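Local coordinates for protein Rik1-associated factor 1 (Schizosaccharomyces pombe, PDB 4O9D) that forms part of the Clr4 methyltransferase complex, which ubiquitylates and methylates histone H3 to establish heterochromatin, and contributes to it this WD-repeat beta-propeller domain, at residues A37-C42 and K99-L104. Residues are numbered along the deposited sequence; the frame is centred on the assembly and turned at random.
Sequences AYNPLC and KGNLFL
Asn-101 reaches across to the turn at Pro-40 and Leu-41 with its side-chain amide. One direct hydrogen bond joins the segments: Leu-41 N gives its hydrogen to Asn-101 OD1 at 3.2 Å. The N-H...O angle is 159°, and the donor lies in the carbonyl plane, on a lone pair. Asn-101 CG stands beside its own backbone N (chi1 -72°), which carries the amide out to the turn.

A water makes the second polar link. It accepts from Asn-39 ND2 at 2.8 Å and donates to Asn-101 O at 2.6 Å. The two Asn amide planes are 86° apart. Asn-39 OD1 turns back on its own hairpin and accepts from the backbone N of Glu-43 and Lys-44.

The remaining contacts are close packing without hydrogen bonds. The tightest is Pro-40 CD against Asn-101 OD1, at 2.9 Å, and Leu-41 CG lies 3.2 Å from the same oxygen. Pro-40 CG also approaches Lys-99 O, at 4.0 Å. An alanine in place of Asn-101 is likely to leave Leu-41 N without its acceptor and a gap beside Pro-40.

Residues 39-42 form a type I beta turn, closed by Cys-42 N to Asn-39 O at 2.7 Å. It lies in the loop between strands 33-38 and 44-49. Residues Lys-99 to Asn-101 lie in the loop that leads from strand 87-97 into the next strand of its blade. The contact thus joins surface hairpin loops of two successive blades of the WD-repeat beta-propeller.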
loop_
_atom_site.group_PDB
_atom_site.type_symbol
_atom_site.label_atom_id
_atom_site.label_comp_id
_atom_site.label_asym_id
_atom_site.label_seq_id
_atom_site.Cartn_x
_atom_site.Cartn_y
_atom_site.Cartn_z
ATOM N N ALA A 37 -6.893 -5.645 -1.919
ATOM C CA ALA A 37 -6.013 -6.793 -1.802
ATOM C C ALA A 37 -6.575 -7.938 -2.590
ATOM O O ALA A 37 -7.790 -8.024 -2.781
ATOM C CB ALA A 37 -5.846 -7.194 -0.335
ATOM N N TYR A 38 -5.688 -8.823 -3.031
ATOM C CA TYR A 38 -6.092 -10.059 -3.669
ATOM C C TYR A 38 -5.501 -11.202 -2.855
ATOM O O TYR A 38 -4.419 -11.075 -2.296
ATOM C CB TYR A 38 -5.567 -10.127 -5.105
ATOM C CG TYR A 38 -5.875 -8.915 -5.938
ATOM C CD1 TYR A 38 -7.082 -8.802 -6.633
ATOM C CD2 TYR A 38 -4.946 -7.886 -6.063
ATOM C CE1 TYR A 38 -7.367 -7.680 -7.410
ATOM C CE2 TYR A 38 -5.209 -6.771 -6.840
ATOM C CZ TYR A 38 -6.419 -6.669 -7.519
ATOM O OH TYR A 38 -6.668 -5.552 -8.299
ATOM N N ASN A 39 -6.209 -12.317 -2.768
ATOM C CA ASN A 39 -5.672 -13.432 -2.014
ATOM C C ASN A 39 -4.702 -14.199 -2.902
ATOM O O ASN A 39 -4.692 -14.000 -4.126
ATOM C CB ASN A 39 -6.790 -14.279 -1.391
ATOM C CG ASN A 39 -7.504 -15.168 -2.370
ATOM O OD1 ASN A 39 -7.392 -15.040 -3.594
ATOM N ND2 ASN A 39 -8.261 -16.112 -1.815
ATOM N N PRO A 40 -3.834 -15.017 -2.297
ATOM C CA PRO A 40 -2.770 -15.611 -3.125
ATOM C C PRO A 40 -3.329 -16.281 -4.386
ATOM O O PRO A 40 -2.801 -16.061 -5.478
ATOM C CB PRO A 40 -2.125 -16.646 -2.197
ATOM C CG PRO A 40 -2.431 -16.136 -0.791
ATOM C CD PRO A 40 -3.777 -15.449 -0.886
ATOM N N LEU A 41 -4.407 -17.055 -4.222
ATOM C CA LEU A 41 -5.028 -17.794 -5.317
ATOM C C LEU A 41 -5.663 -16.872 -6.346
ATOM O O LEU A 41 -6.070 -17.324 -7.420
ATOM C CB LEU A 41 -6.105 -18.732 -4.761
ATOM C CG LEU A 41 -5.620 -19.815 -3.798
ATOM C CD1 LEU A 41 -6.785 -20.516 -3.092
ATOM C CD2 LEU A 41 -4.748 -20.826 -4.517
ATOM N N CYS A 42 -5.764 -15.586 -6.022
ATOM C CA CYS A 42 -6.481 -14.622 -6.871
ATOM C C CYS A 42 -7.923 -15.097 -7.134
ATOM O O CYS A 42 -8.428 -15.015 -8.247
ATOM C CB CYS A 42 -5.726 -14.374 -8.184
ATOM S SG CYS A 42 -6.265 -12.875 -9.084
ATOM N N LYS A 99 -1.414 -15.986 3.953
ATOM C CA LYS A 99 -0.721 -16.852 2.988
ATOM C C LYS A 99 -1.424 -18.218 2.842
ATOM O O LYS A 99 -1.295 -18.886 1.814
ATOM C CB LYS A 99 0.743 -17.042 3.392
ATOM C CG LYS A 99 1.543 -15.735 3.437
ATOM C CD LYS A 99 1.337 -14.916 2.160
ATOM C CE LYS A 99 2.363 -13.781 2.036
ATOM N NZ LYS A 99 2.351 -13.166 0.664
ATOM N N GLY A 100 -2.162 -18.626 3.873
ATOM C CA GLY A 100 -2.936 -19.861 3.824
ATOM C C GLY A 100 -4.304 -19.699 3.159
ATOM O O GLY A 100 -5.083 -20.649 3.077
ATOM N N ASN A 101 -4.601 -18.487 2.694
ATOM C CA ASN A 101 -5.835 -18.212 1.950
ATOM C C ASN A 101 -7.130 -18.308 2.756
ATOM O O ASN A 101 -8.216 -18.226 2.178
ATOM C CB ASN A 101 -5.966 -19.159 0.741
ATOM C CG ASN A 101 -4.987 -18.838 -0.386
ATOM O OD1 ASN A 101 -5.246 -17.968 -1.231
ATOM N ND2 ASN A 101 -3.881 -19.572 -0.433
ATOM N N LEU A 102 -7.056 -18.485 4.072
ATOM C CA LEU A 102 -8.293 -18.598 4.851
ATOM C C LEU A 102 -8.770 -17.274 5.434
ATOM O O LEU A 102 -9.973 -17.075 5.652
ATOM C CB LEU A 102 -8.122 -19.619 5.979
ATOM C CG LEU A 102 -8.158 -21.075 5.526
ATOM C CD1 LEU A 102 -8.065 -22.003 6.734
ATOM C CD2 LEU A 102 -9.428 -21.347 4.718
ATOM N N PHE A 103 -7.836 -16.361 5.693
ATOM C CA PHE A 103 -8.162 -15.198 6.510
ATOM C C PHE A 103 -7.767 -13.886 5.856
ATOM O O PHE A 103 -6.885 -13.855 4.998
ATOM C CB PHE A 103 -7.469 -15.322 7.880
ATOM C CG PHE A 103 -7.880 -16.567 8.648
ATOM C CD1 PHE A 103 -9.122 -16.633 9.272
ATOM C CD2 PHE A 103 -7.035 -17.669 8.721
ATOM C CE1 PHE A 103 -9.515 -17.786 9.966
ATOM C CE2 PHE A 103 -7.422 -18.823 9.409
ATOM C CZ PHE A 103 -8.656 -18.877 10.032
ATOM N N LEU A 104 -8.447 -12.820 6.272
ATOM C CA LEU A 104 -8.106 -11.459 5.877
ATOM C C LEU A 104 -7.686 -10.658 7.120
ATOM O O LEU A 104 -8.401 -10.645 8.117
ATOM C CB LEU A 104 -9.309 -10.785 5.216
ATOM C CG LEU A 104 -9.147 -9.308 4.832
ATOM C CD1 LEU A 104 -8.124 -9.126 3.698
ATOM C CD2 LEU A 104 -10.507 -8.652 4.450
HETATM O O HOH W 1 -8.744 -15.937 0.975
#